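Local coordinates for uncharacterized protein Atu1872 (Agrobacterium tumefaciens, PDB 2QNT) that is of unknown function but is related to the glyoxalase/bleomycin resistance protein/dioxygenase family, many of whose members bind metals or small molecules between paired beta sheets, at residues Asn11-Arg17 with Gly47-Gly53; Glu69-Arg73 with Pro117-Ala121. One frame throughout, in Å; residues are numbered along the deposited sequence. Where two conformers were deposited one is given.

Overall arrangement
Contact 1 joins the first and last strands of the N-terminal βαβββ module, 7-16 and 49-52; contact 2 joins the loops that lead into the matching strands, 76-82 and 121-126, of the second module. Their centres lie about 12 Å apart, and the end of strand 7-16 bridges them. Arg-17 N gives a probable hydrogen bond of 2.7 Å to Asp-118 OD1, and Phe-15 O is 2.8 Å from His-120 NE2, also a probable hydrogen bond. Both contacts reach the second subunit. A bound buffer molecule, probably from the crystallisation liquor, lies about 4 Å from the Ile-13 side chain and may mark a pocket.

Contact 1: Asn11-Arg17 with Gly47-Gly53; sequences NPIPFVR and GFAIHEG
Strands 11-16 and 49-52 run parallel, their short axes 4.7 Å apart and turned by 36°, and the strand hydrogen bonds gather at one end: His-51 N to Pro-14 O (3.2 Å), Val-16 N to His-51 O (2.9 Å) and, where the helix begins, Gly-53 N to Val-16 O (2.8 Å). Pro-12 and Pro-14 have no N-H to give, and from Asn-11 to Ile-13 no hydrogen bond crosses to 47-53. The Pro-14 ring meets the Phe-48 ring at a slant, CG to CE2 4.0 Å, while the small methyl of Ala-49 fits beside Pro-12 O and Asn-11 CB. Ile-13 CG2, held anti to the backbone N, lies 3.5 Å from His-51 CB, and the two side chains run alongside each other. The His-51 ring reaches forward to the next residue, ND1 giving a hydrogen bond of 2.8 Å to Glu-52 O. Gly-53 lets its bare CA come within 3.8 Å of Phe-15 CB. Glu-52 is the N-cap of helix 53-61: its carboxylate takes Arg-54 N and Ser-55 OG, and a water ties OE2 to Arg-17 O. Helix 19-29 packs on Val-16 and Ile-50, helix 53-61 on Ile-13, Phe-15 and His-51; strand 41-44 flanks 49-52, and residues 11-14 pair antiparallel with a strand of the second subunit.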
ATOM      1  N   ASN A  11      -2.803   1.378   6.924  1.00  8.54           N
ATOM      2  CA  ASN A  11      -3.378   1.254   5.557  0.50  8.79           C
ATOM      3  C   ASN A  11      -2.421   1.775   4.499  1.00  8.41           C
ATOM      4  O   ASN A  11      -1.925   2.863   4.700  1.00  8.82           O
ATOM      5  CB  ASN A  11      -4.629   2.142   5.379  0.50  8.99           C
ATOM      6  CG  ASN A  11      -5.784   1.781   6.308  0.50 10.10           C
ATOM      7  OD1 ASN A  11      -6.355   0.693   6.217  0.50 12.34           O
ATOM      8  ND2 ASN A  11      -6.175   2.733   7.149  0.50 12.78           N
ATOM      9  N   PRO A  12      -2.332   1.145   3.339  1.00  7.40           N
ATOM     10  CA  PRO A  12      -1.901   1.882   2.175  1.00  7.71           C
ATOM     11  C   PRO A  12      -3.107   2.634   1.652  1.00  8.69           C
ATOM     12  O   PRO A  12      -4.234   2.167   1.764  1.00  9.31           O
ATOM     13  CB  PRO A  12      -1.544   0.791   1.178  1.00  8.85           C
ATOM     14  CG  PRO A  12      -2.457  -0.307   1.490  1.00  8.94           C
ATOM     15  CD  PRO A  12      -2.772  -0.221   2.975  1.00  8.89           C
ATOM     16  N   ILE A  13      -2.857   3.775   1.007  1.00  7.99           N
ATOM     17  CA  ILE A  13      -3.925   4.603   0.475  1.00  8.19           C
ATOM     18  C   ILE A  13      -3.531   5.022  -0.942  1.00  8.11           C
ATOM     19  O   ILE A  13      -3.021   6.106  -1.163  1.00  8.97           O
ATOM     20  CB  ILE A  13      -4.230   5.820   1.352  1.00  8.31           C
ATOM     21  CG1 ILE A  13      -4.406   5.427   2.816  1.00  7.69           C
ATOM     22  CG2 ILE A  13      -5.486   6.516   0.809  1.00  9.04           C
ATOM     23  CD1 ILE A  13      -4.544   6.613   3.792  1.00  9.82           C
ATOM     24  N   PRO A  14      -3.741   4.135  -1.940  1.00  8.57           N
ATOM     25  CA  PRO A  14      -3.578   4.537  -3.333  1.00  8.51           C
ATOM     26  C   PRO A  14      -4.502   5.687  -3.671  1.00  8.73           C
ATOM     27  O   PRO A  14      -5.661   5.731  -3.224  1.00  8.81           O
ATOM     28  CB  PRO A  14      -3.930   3.284  -4.128  1.00  8.85           C
ATOM     29  CG  PRO A  14      -3.979   2.185  -3.134  1.00 12.27           C
ATOM     30  CD  PRO A  14      -4.178   2.734  -1.801  1.00  8.86           C
ATOM     31  N   PHE A  15      -3.999   6.591  -4.506  1.00  8.25           N
ATOM     32  CA  PHE A  15      -4.787   7.726  -4.984  1.00  8.18           C
ATOM     33  C   PHE A  15      -5.589   7.304  -6.202  1.00  8.30           C
ATOM     34  O   PHE A  15      -5.122   6.556  -7.049  1.00  8.57           O
ATOM     35  CB  PHE A  15      -3.890   8.859  -5.416  1.00  8.14           C
ATOM     36  CG  PHE A  15      -3.074   9.517  -4.308  1.00  8.70           C
ATOM     37  CD1 PHE A  15      -3.095   9.064  -2.994  1.00  8.95           C
ATOM     38  CD2 PHE A  15      -2.204  10.539  -4.629  1.00  9.37           C
ATOM     39  CE1 PHE A  15      -2.291   9.667  -2.008  1.00  9.90           C
ATOM     40  CE2 PHE A  15      -1.398  11.130  -3.625  1.00  9.11           C
ATOM     41  CZ  PHE A  15      -1.455  10.680  -2.349  1.00  9.89           C
ATOM     42  N   VAL A  16      -6.828   7.766  -6.267  1.00  8.37           N
ATOM     43  CA  VAL A  16      -7.740   7.424  -7.373  1.00  8.96           C
ATOM     44  C   VAL A  16      -8.389   8.671  -7.941  1.00  9.27           C
ATOM     45  O   VAL A  16      -8.603   9.653  -7.234  1.00  9.49           O
ATOM     46  CB  VAL A  16      -8.804   6.364  -6.946  1.00  8.54           C
ATOM     47  CG1 VAL A  16      -8.095   5.123  -6.381  1.00  9.45           C
ATOM     48  CG2 VAL A  16      -9.816   6.925  -5.935  1.00  9.75           C
ATOM     49  N   ARG A  17      -8.696   8.647  -9.235  1.00  9.51           N
ATOM     50  CA  ARG A  17      -9.302   9.809  -9.899  1.00 11.12           C
ATOM     51  C   ARG A  17     -10.790   9.956  -9.571  1.00 11.06           C
ATOM     52  O   ARG A  17     -11.296  11.082  -9.467  1.00 11.81           O
ATOM     53  CB  ARG A  17      -9.096   9.718 -11.413  1.00 12.50           C
ATOM     54  CG  ARG A  17      -9.353  10.952 -12.204  1.00 14.76           C
ATOM     55  CD  ARG A  17      -9.063  10.702 -13.695  0.30 13.88           C
ATOM     56  NE  ARG A  17      -7.647  10.906 -14.023  0.30 16.03           N
ATOM     57  CZ  ARG A  17      -7.056  10.490 -15.147  0.30 16.29           C
ATOM     58  NH1 ARG A  17      -7.741   9.828 -16.072  0.30 16.47           N
ATOM     59  NH2 ARG A  17      -5.764  10.731 -15.345  0.30 16.01           N
ATOM     60  N   GLY A  47      -7.848  -4.176   5.631  1.00 13.80           N
ATOM     61  CA  GLY A  47      -6.789  -3.173   5.703  1.00 13.49           C
ATOM     62  C   GLY A  47      -6.452  -2.446   4.416  1.00 12.93           C
ATOM     63  O   GLY A  47      -5.338  -1.970   4.275  1.00 16.58           O
ATOM     64  N   PHE A  48      -7.344  -2.469   3.452  1.00 13.30           N
ATOM     65  CA  PHE A  48      -7.133  -1.744   2.219  1.00 11.58           C
ATOM     66  C   PHE A  48      -7.962  -0.457   2.274  1.00 11.64           C
ATOM     67  O   PHE A  48      -8.980  -0.384   2.954  1.00 11.08           O
ATOM     68  CB  PHE A  48      -7.592  -2.613   1.045  1.00 12.53           C
ATOM     69  CG  PHE A  48      -7.268  -2.053  -0.306  1.00 11.82           C
ATOM     70  CD1 PHE A  48      -8.287  -1.662  -1.182  1.00 11.73           C
ATOM     71  CD2 PHE A  48      -5.959  -1.823  -0.689  1.00 12.51           C
ATOM     72  CE1 PHE A  48      -8.012  -1.126  -2.407  1.00 12.58           C
ATOM     73  CE2 PHE A  48      -5.678  -1.270  -1.918  1.00 13.17           C
ATOM     74  CZ  PHE A  48      -6.714  -0.908  -2.781  1.00 12.62           C
ATOM     75  N   ALA A  49      -7.483   0.566   1.577  1.00 11.42           N
ATOM     76  CA  ALA A  49      -8.176   1.847   1.522  1.00 10.85           C
ATOM     77  C   ALA A  49      -7.861   2.557   0.226  1.00 11.07           C
ATOM     78  O   ALA A  49      -6.894   2.215  -0.417  1.00 12.61           O
ATOM     79  CB  ALA A  49      -7.783   2.728   2.690  1.00 12.08           C
ATOM     80  N   ILE A  50      -8.733   3.491  -0.170  1.00 10.68           N
ATOM     81  CA  ILE A  50      -8.529   4.305  -1.378  1.00 10.96           C
ATOM     82  C   ILE A  50      -8.942   5.728  -1.052  1.00 10.39           C
ATOM     83  O   ILE A  50      -9.819   5.949  -0.213  1.00 11.46           O
ATOM     84  CB  ILE A  50      -9.362   3.782  -2.582  1.00 11.24           C
ATOM     85  CG1 ILE A  50     -10.841   3.628  -2.204  1.00 11.14           C
ATOM     86  CG2 ILE A  50      -8.816   2.466  -3.122  1.00 12.84           C
ATOM     87  CD1 ILE A  50     -11.811   3.182  -3.350  1.00 12.94           C
ATOM     88  N   HIS A  51      -8.344   6.702  -1.740  1.00 10.84           N
ATOM     89  CA  HIS A  51      -8.705   8.100  -1.523  1.00 10.43           C
ATOM     90  C   HIS A  51      -8.689   8.850  -2.834  1.00  9.83           C
ATOM     91  O   HIS A  51      -7.786   8.656  -3.644  1.00 10.34           O
ATOM     92  CB  HIS A  51      -7.698   8.783  -0.572  1.00 11.06           C
ATOM     93  CG  HIS A  51      -8.187  10.007   0.169  1.00 10.95           C
ATOM     94  ND1 HIS A  51      -8.613  11.179  -0.436  1.00 10.39           N
ATOM     95  CD2 HIS A  51      -8.263  10.233   1.504  1.00 10.14           C
ATOM     96  CE1 HIS A  51      -8.919  12.070   0.505  1.00 10.40           C
ATOM     97  NE2 HIS A  51      -8.741  11.511   1.692  1.00 10.45           N
ATOM     98  N   GLU A  52      -9.689   9.690  -3.074  1.00 10.24           N
ATOM     99  CA  GLU A  52      -9.649  10.584  -4.223  1.00 10.43           C
ATOM    100  C   GLU A  52      -8.348  11.369  -4.151  1.00 10.95           C
ATOM    101  O   GLU A  52      -8.001  11.912  -3.104  1.00 10.42           O
ATOM    102  CB  GLU A  52     -10.882  11.464  -4.257  1.00 11.18           C
ATOM    103  CG  GLU A  52     -11.000  12.276  -5.549  1.00 12.06           C
ATOM    104  CD  GLU A  52     -10.169  13.545  -5.532  1.00 14.59           C
ATOM    105  OE1 GLU A  52     -10.062  14.166  -4.467  1.00 13.51           O
ATOM    106  OE2 GLU A  52      -9.616  13.942  -6.586  1.00 15.26           O
ATOM    107  N   GLY A  53      -7.632  11.430  -5.262  1.00 10.32           N
ATOM    108  CA  GLY A  53      -6.233  11.833  -5.222  1.00 10.97           C
ATOM    109  C   GLY A  53      -6.011  13.316  -5.006  1.00 11.50           C
ATOM    110  O   GLY A  53      -5.127  13.700  -4.254  1.00 11.49           O
TER
HETATM  111  O   HOH W   1      -9.826  13.306  -9.107  1.00 26.12           O

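Contact 2: Glu69-Arg73 with Pro117-Ala121; sequences EAYGR and PDGHA
Gly-72 and Gly-119 bring two loops together in the second βαβββ module of the glyoxalase fold. Glycine suits both places: Gly-72 CA lies 3.4 Å from Gly-119 C, an approach made by a bare CA, and Gly-119 has a positive phi (91°), a region glycine adopts easily. The one direct hydrogen bond across the loops runs from Gly-72 N to Asp-118 O (2.8 Å), the donor well above the carbonyl plane. A water adds a second link, accepting from Tyr-71 N and donating to Asp-118 OD1, which also takes Arg-17 N. Another water joins Arg-73 N to His-120 ND1. In van der Waals contacts of carbon with oxygen, Ala-70 CB rests 3.5 Å from Asp-118 O, and the Tyr-71 ring edge, its hydroxyl bonded to Glu-57, has CD2 4.1 Å from Asp-118 OD1. Within loop 69-73 the Arg-73 guanidinium gives NE to Ala-70 O and NH2 to Glu-69 O, both oxygens in its plane; NH2 also bonds to Gln-68 OE1. With CG anti to the carbonyl carbon (chi1 -64°), the His-120 imidazole turns toward residues 71-72: NE2 bonds to Phe-15 O, Gly-72 N sits over one face, and CE1 comes 3.4 Å from Tyr-71 O.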
ATOM      1  N   GLU A  69      -1.195  12.562 -15.083  1.00 15.25           N
ATOM      2  CA  GLU A  69      -1.211  11.251 -15.670  1.00 15.40           C
ATOM      3  C   GLU A  69      -1.960  10.359 -14.704  1.00 14.12           C
ATOM      4  O   GLU A  69      -2.238  10.738 -13.568  1.00 13.71           O
ATOM      5  CB  GLU A  69       0.213  10.725 -15.924  1.00 15.29           C
ATOM      6  CG  GLU A  69       1.147  10.728 -14.707  1.00 15.67           C
ATOM      7  CD  GLU A  69       2.438   9.942 -14.919  1.00 15.75           C
ATOM      8  OE1 GLU A  69       2.476   9.033 -15.775  1.00 17.82           O
ATOM      9  OE2 GLU A  69       3.421  10.236 -14.209  1.00 17.12           O
ATOM     10  N   ALA A  70      -2.314   9.180 -15.183  1.00 14.47           N
ATOM     11  CA  ALA A  70      -2.982   8.189 -14.363  1.00 12.79           C
ATOM     12  C   ALA A  70      -2.168   7.971 -13.112  1.00 12.84           C
ATOM     13  O   ALA A  70      -0.949   8.033 -13.139  1.00 13.90           O
ATOM     14  CB  ALA A  70      -3.135   6.868 -15.130  1.00 13.55           C
ATOM     15  N   TYR A  71      -2.856   7.700 -12.005  1.00 10.84           N
ATOM     16  CA  TYR A  71      -2.156   7.447 -10.728  1.00  9.53           C
ATOM     17  C   TYR A  71      -1.367   6.151 -10.716  1.00 10.78           C
ATOM     18  O   TYR A  71      -0.448   5.985  -9.931  1.00 11.25           O
ATOM     19  CB  TYR A  71      -3.157   7.497  -9.567  1.00  9.66           C
ATOM     20  CG  TYR A  71      -3.534   8.880  -9.163  1.00 10.51           C
ATOM     21  CD1 TYR A  71      -2.568   9.801  -8.760  1.00 12.30           C
ATOM     22  CD2 TYR A  71      -4.849   9.302  -9.178  1.00  9.85           C
ATOM     23  CE1 TYR A  71      -2.907  11.068  -8.390  1.00 13.72           C
ATOM     24  CE2 TYR A  71      -5.206  10.563  -8.793  1.00 12.04           C
ATOM     25  CZ  TYR A  71      -4.218  11.466  -8.425  1.00 11.22           C
ATOM     26  OH  TYR A  71      -4.529  12.760  -8.024  1.00 16.01           O
ATOM     27  N   GLY A  72      -1.731   5.204 -11.549  1.00  9.86           N
ATOM     28  CA  GLY A  72      -0.944   3.993 -11.656  1.00 11.17           C
ATOM     29  C   GLY A  72       0.402   4.187 -12.306  1.00 11.66           C
ATOM     30  O   GLY A  72       0.464   4.608 -13.462  1.00 11.98           O
ATOM     31  N   ARG A  73       1.491   3.915 -11.581  1.00 10.86           N
ATOM     32  CA  ARG A  73       2.831   4.365 -12.002  1.00 12.19           C
ATOM     33  C   ARG A  73       3.959   3.333 -11.802  1.00 13.10           C
ATOM     34  O   ARG A  73       5.103   3.694 -11.624  1.00 13.60           O
ATOM     35  CB  ARG A  73       3.162   5.724 -11.351  1.00 13.26           C
ATOM     36  CG  ARG A  73       2.302   6.843 -11.880  1.00 15.20           C
ATOM     37  CD  ARG A  73       2.392   8.174 -11.112  1.00 15.25           C
ATOM     38  NE  ARG A  73       1.243   9.019 -11.446  1.00 15.71           N
ATOM     39  CZ  ARG A  73       0.898  10.165 -10.860  1.00 17.71           C
ATOM     40  NH1 ARG A  73       1.637  10.695  -9.891  1.00 19.90           N
ATOM     41  NH2 ARG A  73      -0.179  10.836 -11.283  1.00 18.05           N
ATOM     42  N   PRO A 117      -8.814   0.513 -11.995  1.00  8.93           N
ATOM     43  CA  PRO A 117      -9.253   1.552 -12.908  1.00  8.82           C
ATOM     44  C   PRO A 117      -8.277   2.719 -13.079  1.00  8.58           C
ATOM     45  O   PRO A 117      -8.357   3.421 -14.087  1.00 10.13           O
ATOM     46  CB  PRO A 117     -10.570   2.024 -12.282  1.00  9.50           C
ATOM     47  CG  PRO A 117     -11.087   0.768 -11.624  1.00  9.91           C
ATOM     48  CD  PRO A 117      -9.854   0.178 -11.000  1.00  9.27           C
ATOM     49  N   ASP A 118      -7.374   2.944 -12.136  1.00  7.95           N
ATOM     50  CA  ASP A 118      -6.408   4.037 -12.199  1.00  8.58           C
ATOM     51  C   ASP A 118      -5.057   3.547 -12.696  1.00  8.63           C
ATOM     52  O   ASP A 118      -4.123   4.362 -12.829  1.00  9.41           O
ATOM     53  CB  ASP A 118      -6.260   4.698 -10.829  1.00  8.81           C
ATOM     54  CG  ASP A 118      -7.478   5.475 -10.459  1.00  9.83           C
ATOM     55  OD1 ASP A 118      -7.513   6.689 -10.761  1.00 11.05           O
ATOM     56  OD2 ASP A 118      -8.420   4.863  -9.918  1.00 10.60           O
ATOM     57  N   GLY A 119      -4.934   2.256 -12.988  1.00  8.01           N
ATOM     58  CA  GLY A 119      -3.676   1.703 -13.426  1.00  7.83           C
ATOM     59  C   GLY A 119      -2.764   1.175 -12.347  1.00  8.27           C
ATOM     60  O   GLY A 119      -1.642   0.772 -12.651  1.00  9.48           O
ATOM     61  N   HIS A 120      -3.220   1.128 -11.096  1.00  8.35           N
ATOM     62  CA  HIS A 120      -2.391   0.541 -10.057  1.00  8.50           C
ATOM     63  C   HIS A 120      -2.302  -0.962 -10.299  1.00  8.95           C
ATOM     64  O   HIS A 120      -3.290  -1.570 -10.745  1.00  9.21           O
ATOM     65  CB  HIS A 120      -2.972   0.780  -8.648  1.00  8.95           C
ATOM     66  CG  HIS A 120      -3.020   2.215  -8.249  1.00  8.75           C
ATOM     67  ND1 HIS A 120      -1.881   2.991  -8.104  1.00  9.94           N
ATOM     68  CD2 HIS A 120      -4.070   3.013  -7.947  1.00  8.80           C
ATOM     69  CE1 HIS A 120      -2.247   4.197  -7.711  1.00  8.81           C
ATOM     70  NE2 HIS A 120      -3.568   4.239  -7.611  1.00  8.11           N
ATOM     71  N   ALA A 121      -1.166  -1.588 -10.010  1.00  8.43           N
ATOM     72  CA  ALA A 121      -0.950  -2.995 -10.249  1.00  8.88           C
ATOM     73  C   ALA A 121      -1.459  -3.799  -9.070  1.00  8.57           C
ATOM     74  O   ALA A 121      -1.104  -3.526  -7.906  1.00  9.00           O
ATOM     75  CB  ALA A 121       0.536  -3.262 -10.509  1.00 10.25           C
TER
HETATM   76  O   HOH W   2      -5.637   7.846 -12.346  1.00 20.76           O
HETATM   77  O   HOH W   3       0.799   2.666  -8.928  1.00 15.90           O